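PDB 3L76: aspartokinase from Synechocystis, which probably catalyses ATP-dependent phosphorylation of the aspartate beta-carboxyl group, opening lysine and threonine synthesis, and binds lysine and threonine. Local coordinates for residues 393-398 against 563-568; 442-447 against 472-477; 507-512 against 519-524; 528-533 against 578-583. One frame throughout, in Å; residues are numbered along the deposited sequence.

Contact 1. Residues 393-398 against 563-568; sequences EVKVSC and TSEIKI. With LYS (lysine), chain E; LYS (lysine), chain F.
Two salt bridges, Lys-395 to Glu-565 and Glu-393 to Lys-567, join the second and fourth ACT domains of the chain. Each domain contributes a loop and the first residues of the strand that follows it. The backbones stay apart, with CA of Lys-395 7.2 Å from CA of Ser-564, so side chains and waters fill the gap.

Lys-395 reaches across with an extended chain. Its NZ lies 2.9 Å from Glu-565 OE1. It meets this oxygen from above the carboxylate, 41° out of the plane. The Glu-565 chain bends at its second torsion (chi2 78°), which turns the carboxylate toward the lysine; the two side chains cross at about a right angle. Both groups have further partners: Lys-395 also pairs with Glu-265, and Glu-565 OE2 with Lys-357. This makes a small network of alternating charges, which probably steadies each ion.

The other bridge is longer. Lys-567, also extended, brings NZ to 3.5 Å from Glu-393 OE2, and a water beside them bonds to the lysine and weakly to the glutamate.

A second water links the segments directly: it accepts from Ser-397 OG and donates to Thr-563 O, 2.9 Å from each.

Both segments also line lysine pockets. Glu-393 O receives a weak bond from one bound lysine. Thr-563 and Ile-568 touch the aliphatic tail of the other, whose NZ donates to Ser-564 O at 2.8 Å.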
# COMPACT_ATOMS: atom_id res chain seq x y z
N GLU A 393 -18.26 -31.46 -9.81
CA GLU A 393 -17.50 -30.40 -9.16
C GLU A 393 -18.25 -29.07 -9.14
O GLU A 393 -18.19 -28.35 -8.17
CB GLU A 393 -16.16 -30.20 -9.85
CG GLU A 393 -15.20 -29.39 -9.04
CD GLU A 393 -14.71 -30.15 -7.83
OE1 GLU A 393 -15.14 -29.84 -6.69
OE2 GLU A 393 -13.91 -31.08 -8.01
N VAL A 394 -19.00 -28.81 -10.21
CA VAL A 394 -19.60 -27.50 -10.40
C VAL A 394 -21.11 -27.58 -10.66
O VAL A 394 -21.77 -26.58 -10.97
CB VAL A 394 -18.89 -26.72 -11.54
CG1 VAL A 394 -17.50 -26.30 -11.10
CG2 VAL A 394 -18.80 -27.58 -12.79
N LYS A 395 -21.67 -28.78 -10.50
CA LYS A 395 -23.12 -28.94 -10.63
C LYS A 395 -23.70 -29.76 -9.50
O LYS A 395 -23.14 -30.79 -9.11
CB LYS A 395 -23.49 -29.65 -11.95
CG LYS A 395 -23.48 -28.76 -13.16
CD LYS A 395 -24.03 -29.46 -14.37
CE LYS A 395 -23.79 -28.63 -15.61
NZ LYS A 395 -24.49 -29.21 -16.79
N VAL A 396 -24.84 -29.32 -9.00
CA VAL A 396 -25.71 -30.25 -8.28
C VAL A 396 -26.99 -30.52 -9.09
O VAL A 396 -27.74 -29.60 -9.44
CB VAL A 396 -25.97 -29.84 -6.79
CG1 VAL A 396 -25.83 -28.36 -6.61
CG2 VAL A 396 -27.33 -30.34 -6.31
N SER A 397 -27.19 -31.79 -9.44
CA SER A 397 -28.35 -32.22 -10.23
C SER A 397 -29.39 -32.91 -9.36
O SER A 397 -29.06 -33.65 -8.43
CB SER A 397 -27.95 -33.12 -11.39
OG SER A 397 -26.94 -32.55 -12.20
N CYS A 398 -30.66 -32.64 -9.66
CA CYS A 398 -31.78 -33.22 -8.94
C CYS A 398 -32.76 -33.81 -9.93
O CYS A 398 -33.00 -33.25 -11.01
CB CYS A 398 -32.49 -32.18 -8.09
SG CYS A 398 -31.63 -31.69 -6.60
N THR A 563 -22.60 -38.45 -11.12
CA THR A 563 -22.35 -38.06 -12.49
C THR A 563 -22.75 -36.61 -12.80
O THR A 563 -23.56 -36.01 -12.10
CB THR A 563 -23.07 -39.08 -13.41
OG1 THR A 563 -22.13 -39.71 -14.29
CG2 THR A 563 -24.17 -38.44 -14.18
N SER A 564 -22.11 -36.03 -13.81
CA SER A 564 -22.70 -34.92 -14.56
C SER A 564 -22.58 -35.29 -16.04
O SER A 564 -22.17 -36.40 -16.36
CB SER A 564 -22.03 -33.58 -14.25
OG SER A 564 -20.74 -33.49 -14.80
N GLU A 565 -22.93 -34.40 -16.95
CA GLU A 565 -22.82 -34.75 -18.37
C GLU A 565 -21.38 -35.07 -18.80
O GLU A 565 -21.18 -35.77 -19.79
CB GLU A 565 -23.39 -33.65 -19.27
CG GLU A 565 -24.83 -33.25 -18.96
CD GLU A 565 -24.92 -32.35 -17.75
OE1 GLU A 565 -23.86 -31.97 -17.22
OE2 GLU A 565 -26.05 -32.01 -17.36
N ILE A 566 -20.39 -34.56 -18.08
CA ILE A 566 -19.00 -34.72 -18.52
C ILE A 566 -18.05 -35.20 -17.43
O ILE A 566 -16.84 -35.31 -17.65
CB ILE A 566 -18.43 -33.39 -19.16
CG1 ILE A 566 -18.14 -32.33 -18.10
CG2 ILE A 566 -19.40 -32.83 -20.21
CD1 ILE A 566 -17.57 -31.04 -18.68
N LYS A 567 -18.59 -35.50 -16.25
CA LYS A 567 -17.79 -36.03 -15.15
C LYS A 567 -18.44 -37.27 -14.57
O LYS A 567 -19.63 -37.27 -14.26
CB LYS A 567 -17.63 -35.00 -14.03
CG LYS A 567 -16.65 -35.44 -12.94
CD LYS A 567 -16.42 -34.34 -11.88
CE LYS A 567 -15.08 -34.54 -11.15
NZ LYS A 567 -15.04 -33.79 -9.88
N ILE A 568 -17.66 -38.34 -14.43
CA ILE A 568 -18.06 -39.52 -13.67
C ILE A 568 -17.12 -39.67 -12.48
O ILE A 568 -15.90 -39.66 -12.64
CB ILE A 568 -18.05 -40.82 -14.50
CG1 ILE A 568 -18.92 -40.69 -15.75
CG2 ILE A 568 -18.57 -41.97 -13.66
CD1 ILE A 568 -18.47 -41.58 -16.90
N LYS E . -22.86 -40.72 -21.92
CA LYS E . -21.75 -41.55 -21.48
C LYS E . -22.14 -43.04 -21.60
O LYS E . -23.28 -43.38 -21.95
CB LYS E . -21.33 -41.20 -20.05
CG LYS E . -22.45 -41.26 -18.99
CD LYS E . -21.93 -40.88 -17.59
CE LYS E . -21.72 -39.38 -17.44
NZ LYS E . -22.98 -38.63 -17.79
OXT LYS E . -21.31 -43.92 -21.37
N LYS F . -19.41 -27.28 -1.65
CA LYS F . -20.84 -27.04 -1.87
C LYS F . -21.66 -26.96 -0.59
O LYS F . -21.20 -27.44 0.47
CB LYS F . -21.42 -28.10 -2.82
CG LYS F . -20.84 -28.05 -4.23
CD LYS F . -21.08 -29.33 -5.02
CE LYS F . -20.03 -30.37 -4.72
NZ LYS F . -19.24 -30.76 -5.93
OXT LYS F . -22.79 -26.41 -0.63
O HOH W 1 -16.26 -33.51 -7.67
O HOH W 2 -24.29 -33.29 -11.42
O HOH W 3 -26.12 -33.80 -15.09

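Contact 2. Residues 442-447 against 472-477. With LYS (lysine), chain F.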
# COMPACT_ATOMS: atom_id res chain seq x y z
N GLN A 442 -8.49 -38.31 -1.92
CA GLN A 442 -8.43 -39.25 -0.80
C GLN A 442 -8.41 -38.57 0.58
O GLN A 442 -8.05 -39.19 1.57
CB GLN A 442 -7.25 -40.21 -0.97
CG GLN A 442 -6.03 -39.58 -1.59
CD GLN A 442 -4.85 -40.54 -1.73
OE1 GLN A 442 -4.74 -41.53 -1.00
NE2 GLN A 442 -3.96 -40.23 -2.67
N ASP A 443 -8.83 -37.31 0.63
CA ASP A 443 -8.87 -36.56 1.88
C ASP A 443 -10.28 -36.46 2.42
O ASP A 443 -10.55 -35.66 3.33
CB ASP A 443 -8.32 -35.15 1.67
CG ASP A 443 -6.81 -35.12 1.55
OD1 ASP A 443 -6.27 -35.79 0.65
OD2 ASP A 443 -6.17 -34.41 2.36
N GLN A 444 -11.18 -37.25 1.87
CA GLN A 444 -12.60 -37.11 2.17
C GLN A 444 -13.13 -38.23 3.04
O GLN A 444 -12.57 -39.31 3.08
CB GLN A 444 -13.39 -37.05 0.88
CG GLN A 444 -14.37 -35.90 0.82
CD GLN A 444 -13.74 -34.60 0.38
OE1 GLN A 444 -14.12 -34.02 -0.62
NE2 GLN A 444 -12.76 -34.15 1.13
N ALA A 445 -14.23 -37.95 3.73
CA ALA A 445 -14.94 -38.98 4.48
C ALA A 445 -16.37 -39.15 3.98
O ALA A 445 -17.07 -38.17 3.69
CB ALA A 445 -14.94 -38.64 5.97
N GLN A 446 -16.82 -40.38 3.87
CA GLN A 446 -18.21 -40.63 3.50
C GLN A 446 -19.10 -40.60 4.74
O GLN A 446 -18.76 -41.16 5.77
CB GLN A 446 -18.34 -41.97 2.80
CG GLN A 446 -19.76 -42.39 2.51
CD GLN A 446 -19.85 -43.86 2.14
OE1 GLN A 446 -20.14 -44.21 1.01
NE2 GLN A 446 -19.58 -44.72 3.11
N ILE A 447 -20.22 -39.91 4.63
CA ILE A 447 -21.19 -39.91 5.71
C ILE A 447 -22.57 -40.14 5.11
O ILE A 447 -23.01 -39.40 4.23
CB ILE A 447 -21.21 -38.59 6.50
CG1 ILE A 447 -19.82 -38.27 7.03
CG2 ILE A 447 -22.21 -38.67 7.65
CD1 ILE A 447 -19.78 -37.01 7.85
N SER A 472 -18.34 -27.20 4.37
CA SER A 472 -18.60 -27.30 2.94
C SER A 472 -18.68 -28.77 2.57
O SER A 472 -17.90 -29.58 3.05
CB SER A 472 -17.48 -26.62 2.15
OG SER A 472 -17.51 -26.99 0.78
N VAL A 473 -19.63 -29.11 1.70
CA VAL A 473 -19.84 -30.49 1.29
C VAL A 473 -19.33 -30.72 -0.13
O VAL A 473 -19.54 -29.90 -1.01
CB VAL A 473 -21.34 -30.83 1.32
CG1 VAL A 473 -21.65 -32.22 0.78
CG2 VAL A 473 -22.00 -30.48 2.66
N ASP A 474 -18.69 -31.86 -0.36
CA ASP A 474 -18.06 -32.15 -1.65
C ASP A 474 -18.95 -32.95 -2.59
O ASP A 474 -18.93 -32.73 -3.80
CB ASP A 474 -16.75 -32.91 -1.44
CG ASP A 474 -16.07 -33.28 -2.75
OD1 ASP A 474 -15.77 -32.37 -3.56
OD2 ASP A 474 -15.81 -34.47 -2.97
N MET A 475 -19.70 -33.90 -2.04
CA MET A 475 -20.55 -34.78 -2.82
C MET A 475 -21.85 -35.09 -2.11
O MET A 475 -21.88 -35.22 -0.89
CB MET A 475 -19.83 -36.09 -3.15
CG MET A 475 -18.55 -35.88 -3.97
SD MET A 475 -18.86 -35.63 -5.74
CE MET A 475 -19.20 -37.34 -6.18
N ILE A 476 -22.93 -35.16 -2.87
CA ILE A 476 -24.21 -35.62 -2.35
C ILE A 476 -24.83 -36.59 -3.35
O ILE A 476 -24.98 -36.26 -4.53
CB ILE A 476 -25.19 -34.48 -2.12
CG1 ILE A 476 -24.51 -33.35 -1.36
CG2 ILE A 476 -26.45 -35.00 -1.40
CD1 ILE A 476 -25.38 -32.14 -1.18
N ILE A 477 -25.18 -37.78 -2.87
CA ILE A 477 -25.79 -38.80 -3.71
C ILE A 477 -27.04 -39.36 -3.07
O ILE A 477 -27.05 -39.75 -1.90
CB ILE A 477 -24.83 -39.95 -3.97
CG1 ILE A 477 -23.44 -39.41 -4.34
CG2 ILE A 477 -25.38 -40.82 -5.06
CD1 ILE A 477 -22.41 -40.50 -4.62
N LYS F . -19.41 -27.28 -1.65
CA LYS F . -20.84 -27.04 -1.87
C LYS F . -21.66 -26.96 -0.59
O LYS F . -21.20 -27.44 0.47
CB LYS F . -21.42 -28.10 -2.82
CG LYS F . -20.84 -28.05 -4.23
CD LYS F . -21.08 -29.33 -5.02
CE LYS F . -20.03 -30.37 -4.72
NZ LYS F . -19.24 -30.76 -5.93
OXT LYS F . -22.79 -26.41 -0.63
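Asp-474 holds its CG anti to the backbone N (chi1 178°), and Gln-444 bends at its second torsion (chi2 84°). Together these turns bring the carboxylate and the amide against each other. The side chains cross at about a right angle, and their flat ends are 73° apart. The amide atom modelled as Gln-444 OE1 is 2.9 Å from Asp-474 OD2. The oxygen and nitrogen of this amide may well be interchanged, so the identity of that atom is doubtful. The firmer partner of OD2 is Lys-529, which forms a salt bridge with it.

The contact bridges one strand of the sheet of the third ACT domain. Strands 437-453 and 475-479 both pair with strand 490-498, which runs between them. CA of Gln-444 and CA of Asp-474 are therefore 8.3 Å apart, and the side chain of Gln-444 also rests on Met-496.

Just before strand 475-479, the backbone turns to a bound lysine. Val-473 N donates to the ligand O at 2.6 Å in a nearly straight bond. The ligand N gives bonds to Val-473 O at 2.7 Å and to Ser-472 OG at 3.1 Å. The backbone of Val-473 thus grips both the carboxylate and the amino group. Ser-392 O and Ala-372 N, from the neighbouring second ACT domain, also bond the ligand. The side chain of Asp-474 touches Glu-393 of that domain.

Contact 3. Residues 507-512 against 519-524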
# COMPACT_ATOMS: atom_id res chain seq x y z
N ALA A 507 -21.94 -35.01 14.55
CA ALA A 507 -22.45 -34.40 15.76
C ALA A 507 -23.60 -33.43 15.51
O ALA A 507 -24.48 -33.29 16.35
CB ALA A 507 -21.32 -33.70 16.49
N ILE A 508 -23.57 -32.75 14.37
CA ILE A 508 -24.63 -31.81 14.01
C ILE A 508 -25.92 -32.55 13.60
O ILE A 508 -27.02 -32.18 13.98
CB ILE A 508 -24.19 -30.89 12.87
CG1 ILE A 508 -22.98 -30.06 13.31
CG2 ILE A 508 -25.34 -29.99 12.40
CD1 ILE A 508 -22.22 -29.43 12.17
N LEU A 509 -25.76 -33.63 12.85
CA LEU A 509 -26.92 -34.33 12.30
C LEU A 509 -27.64 -35.28 13.28
O LEU A 509 -28.84 -35.50 13.14
CB LEU A 509 -26.54 -35.09 11.02
CG LEU A 509 -25.96 -34.29 9.85
CD1 LEU A 509 -25.47 -35.22 8.76
CD2 LEU A 509 -26.99 -33.31 9.30
N GLN A 510 -26.92 -35.83 14.26
CA GLN A 510 -27.50 -36.83 15.16
C GLN A 510 -28.80 -36.36 15.82
O GLN A 510 -29.80 -37.08 15.82
CB GLN A 510 -26.50 -37.28 16.21
CG GLN A 510 -26.93 -38.52 16.94
CD GLN A 510 -26.94 -39.76 16.05
OE1 GLN A 510 -25.93 -40.08 15.42
NE2 GLN A 510 -28.07 -40.47 16.00
N PRO A 511 -28.79 -35.15 16.39
CA PRO A 511 -30.00 -34.55 16.96
C PRO A 511 -31.19 -34.51 15.98
O PRO A 511 -32.33 -34.74 16.39
CB PRO A 511 -29.57 -33.12 17.24
CG PRO A 511 -28.11 -33.19 17.43
CD PRO A 511 -27.61 -34.29 16.58
N LEU A 512 -30.91 -34.20 14.71
CA LEU A 512 -31.97 -33.93 13.74
C LEU A 512 -32.74 -35.16 13.31
O LEU A 512 -33.85 -35.04 12.80
CB LEU A 512 -31.42 -33.18 12.51
CG LEU A 512 -31.10 -31.70 12.70
CD1 LEU A 512 -29.92 -31.54 13.64
CD2 LEU A 512 -30.79 -31.05 11.37
N ALA A 519 -33.88 -44.00 11.34
CA ALA A 519 -32.83 -43.15 10.79
C ALA A 519 -31.51 -43.47 11.49
O ALA A 519 -31.49 -44.03 12.57
CB ALA A 519 -33.19 -41.69 10.94
N ALA A 520 -30.41 -43.12 10.86
CA ALA A 520 -29.11 -43.43 11.43
C ALA A 520 -28.02 -42.69 10.69
O ALA A 520 -28.18 -42.35 9.52
CB ALA A 520 -28.85 -44.92 11.37
N ILE A 521 -26.91 -42.44 11.37
CA ILE A 521 -25.76 -41.78 10.76
C ILE A 521 -24.57 -42.69 10.85
O ILE A 521 -24.23 -43.16 11.92
CB ILE A 521 -25.41 -40.44 11.45
CG1 ILE A 521 -26.53 -39.43 11.23
CG2 ILE A 521 -24.10 -39.87 10.90
CD1 ILE A 521 -26.25 -38.13 11.86
N VAL A 522 -23.94 -42.95 9.71
CA VAL A 522 -22.77 -43.79 9.67
C VAL A 522 -21.67 -43.13 8.85
O VAL A 522 -21.89 -42.72 7.71
CB VAL A 522 -23.10 -45.20 9.12
CG1 VAL A 522 -24.08 -45.12 7.95
CG2 VAL A 522 -21.82 -45.93 8.71
N VAL A 523 -20.49 -43.02 9.44
CA VAL A 523 -19.36 -42.45 8.72
C VAL A 523 -18.31 -43.50 8.37
O VAL A 523 -18.09 -44.44 9.12
CB VAL A 523 -18.73 -41.25 9.47
CG1 VAL A 523 -19.37 -41.08 10.81
CG2 VAL A 523 -17.23 -41.40 9.57
N ASN A 524 -17.73 -43.35 7.19
CA ASN A 524 -16.68 -44.22 6.69
C ASN A 524 -15.56 -43.35 6.14
O ASN A 524 -15.71 -42.74 5.09
CB ASN A 524 -17.22 -45.16 5.61
CG ASN A 524 -16.13 -45.97 4.93
OD1 ASN A 524 -15.00 -46.04 5.40
ND2 ASN A 524 -16.47 -46.60 3.82
O HOH W 4 -26.94 -42.63 14.61
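Ile-521 carries this contact between helix 499-512 and strand 520-533. Its inner part is apolar. CG1 stands anti to the carbonyl carbon (chi1 -67°) and the chain then runs out straight (chi2 180°), so CD1 is pushed up to the helix. There CD1 meets CB of Leu-509 and lies 3.4 Å from the backbone N of Gln-510. The exact spacing against Leu-509 is doubtful in the model. Leu-509 is buried and also packs on Leu-462 of helix 458-468, while Ile-521 rests on Ile-447 of the adjacent strand.

The outer part is polar and looser. Gln-510 is exposed, and its bent side chain (chi2 68°) folds back over Ile-521, the two running past each other in opposite directions. In one of its two conformers, Gln-510 OE1 stays 4.0 Å from Ile-521 CB. A water links the two residues: it accepts from Gln-510 NE2 at 2.8 Å and from Ile-521 N at 3.2 Å. In the other conformer this bridge may be absent.

A short loop leads from the helix into the strand. Helices 458-468 and 499-512 pack together on one face of an antiparallel sheet, the arrangement of the beta-alpha-beta-beta-alpha-beta fold of ACT domains.

Contact 4. Residues 528-533 against 578-583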
# COMPACT_ATOMS: atom_id res chain seq x y z
N ALA A 528 -11.77 -43.29 -1.22
CA ALA A 528 -11.14 -42.42 -2.20
C ALA A 528 -12.15 -42.12 -3.29
O ALA A 528 -13.02 -42.94 -3.57
CB ALA A 528 -9.93 -43.07 -2.77
N LYS A 529 -12.03 -40.95 -3.91
CA LYS A 529 -12.86 -40.62 -5.07
C LYS A 529 -12.04 -40.55 -6.35
O LYS A 529 -11.08 -39.80 -6.44
CB LYS A 529 -13.63 -39.32 -4.85
CG LYS A 529 -14.62 -39.04 -5.98
CD LYS A 529 -15.35 -37.74 -5.78
CE LYS A 529 -14.40 -36.56 -5.81
NZ LYS A 529 -15.12 -35.27 -5.67
N VAL A 530 -12.44 -41.33 -7.35
CA VAL A 530 -11.76 -41.36 -8.63
C VAL A 530 -12.72 -40.80 -9.65
O VAL A 530 -13.87 -41.22 -9.72
CB VAL A 530 -11.38 -42.79 -9.05
CG1 VAL A 530 -10.16 -42.76 -9.91
CG2 VAL A 530 -11.13 -43.64 -7.84
N SER A 531 -12.25 -39.83 -10.43
CA SER A 531 -13.10 -39.13 -11.37
C SER A 531 -12.47 -39.10 -12.76
O SER A 531 -11.26 -38.93 -12.91
CB SER A 531 -13.34 -37.69 -10.91
OG SER A 531 -14.02 -37.60 -9.68
N ILE A 532 -13.31 -39.25 -13.78
CA ILE A 532 -12.87 -38.99 -15.14
C ILE A 532 -13.71 -37.84 -15.69
O ILE A 532 -14.88 -37.71 -15.34
CB ILE A 532 -12.97 -40.24 -16.04
CG1 ILE A 532 -14.43 -40.59 -16.34
CG2 ILE A 532 -12.24 -41.43 -15.41
CD1 ILE A 532 -14.60 -41.84 -17.15
N VAL A 533 -13.10 -36.98 -16.49
CA VAL A 533 -13.79 -35.83 -17.05
C VAL A 533 -13.50 -35.73 -18.53
O VAL A 533 -12.38 -36.00 -18.97
CB VAL A 533 -13.40 -34.52 -16.35
CG1 VAL A 533 -13.92 -33.32 -17.14
CG2 VAL A 533 -13.91 -34.49 -14.91
N VAL A 578 -5.22 -44.87 -5.31
CA VAL A 578 -4.11 -44.75 -6.24
C VAL A 578 -4.21 -45.79 -7.34
O VAL A 578 -4.04 -45.48 -8.52
CB VAL A 578 -2.75 -44.85 -5.54
CG1 VAL A 578 -1.64 -44.89 -6.57
CG2 VAL A 578 -2.56 -43.67 -4.60
N ASP A 579 -4.48 -47.04 -6.97
CA ASP A 579 -4.60 -48.10 -7.96
C ASP A 579 -5.70 -47.76 -8.95
O ASP A 579 -5.57 -47.99 -10.15
CB ASP A 579 -4.90 -49.45 -7.30
CG ASP A 579 -3.98 -49.75 -6.15
OD1 ASP A 579 -3.63 -48.83 -5.39
OD2 ASP A 579 -3.61 -50.93 -5.99
N ALA A 580 -6.79 -47.21 -8.44
CA ALA A 580 -7.93 -46.89 -9.27
C ALA A 580 -7.61 -45.73 -10.20
O ALA A 580 -8.06 -45.70 -11.34
CB ALA A 580 -9.14 -46.58 -8.39
N LEU A 581 -6.81 -44.79 -9.72
CA LEU A 581 -6.43 -43.65 -10.55
C LEU A 581 -5.58 -44.11 -11.73
O LEU A 581 -5.77 -43.64 -12.85
CB LEU A 581 -5.67 -42.60 -9.73
CG LEU A 581 -5.18 -41.37 -10.52
CD1 LEU A 581 -6.34 -40.51 -11.02
CD2 LEU A 581 -4.22 -40.55 -9.69
N LYS A 582 -4.65 -45.01 -11.46
CA LYS A 582 -3.76 -45.52 -12.49
C LYS A 582 -4.56 -46.27 -13.55
O LYS A 582 -4.33 -46.11 -14.74
CB LYS A 582 -2.69 -46.43 -11.88
CG LYS A 582 -1.67 -45.74 -10.99
CD LYS A 582 -0.70 -46.76 -10.40
CE LYS A 582 0.34 -46.14 -9.49
NZ LYS A 582 1.20 -47.19 -8.89
N ALA A 583 -5.51 -47.07 -13.09
CA ALA A 583 -6.38 -47.83 -13.99
C ALA A 583 -7.16 -46.91 -14.93
O ALA A 583 -7.23 -47.17 -16.13
CB ALA A 583 -7.33 -48.71 -13.19
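Val-530 points its side chain at helix 577-587 and meets it with both methyl groups. The two branches find different parts of the helix. CG2 meets Ala-580 methyl to methyl, with CG2 3.6 Å from Ala-580 CB. CG1 lies anti to the backbone N (chi1 -151°) and comes against the helix backbone instead, 3.9 Å from Leu-581 CA and 3.9 Å from Ala-580 O. The valine fork thus sits against the link between these two residues.

Ala-580 turns its methyl toward the strand. It is small enough for the backbones to come close: CA of Val-530 is 6.1 Å from CA of Leu-581. Leu-581 is turned differently. Its CB leaves the helix to one flank of Val-530, 4.5 Å from Val-530 CG1. The rest of its side chain packs on Val-438 and Leu-440 of strand 437-453.

This is helix-on-sheet packing in the core of the fourth ACT domain. Strand 520-533 has a neighbour on each edge here: Val-530 shares backbone bonds with Cys-570 of strand 567-573, and Ser-531 with Ala-439 of strand 437-453. Helix 577-587 covers one face, beside helix 543-552, whose Leu-551 touches Ala-580. Next along the strand after Val-530, Ser-531 turns to the other face of the sheet, where its OG bonds to Ser-569 OG.

Contacts 2, 3 and 4 come in series along the chain. Contacts 2 and 3 are nested inside the loop closed by contact 1, and contact 4 crosses it. Contacts 2 and 3 belong to the third ACT domain, with centres 14 Å apart and neighbouring strands. Strand 520-533 serves both contact 3 and contact 4, whose centres are 28 Å apart, and so continues from the third domain into the fourth. Strand 567-573 of contact 1 pairs with it beside contact 4. Contacts 1 and 2, centres 14 Å apart, touch the same bound lysine. The ACT domains are thus joined through a shared strand and through pockets built from two domains, which is consistent with allosteric control.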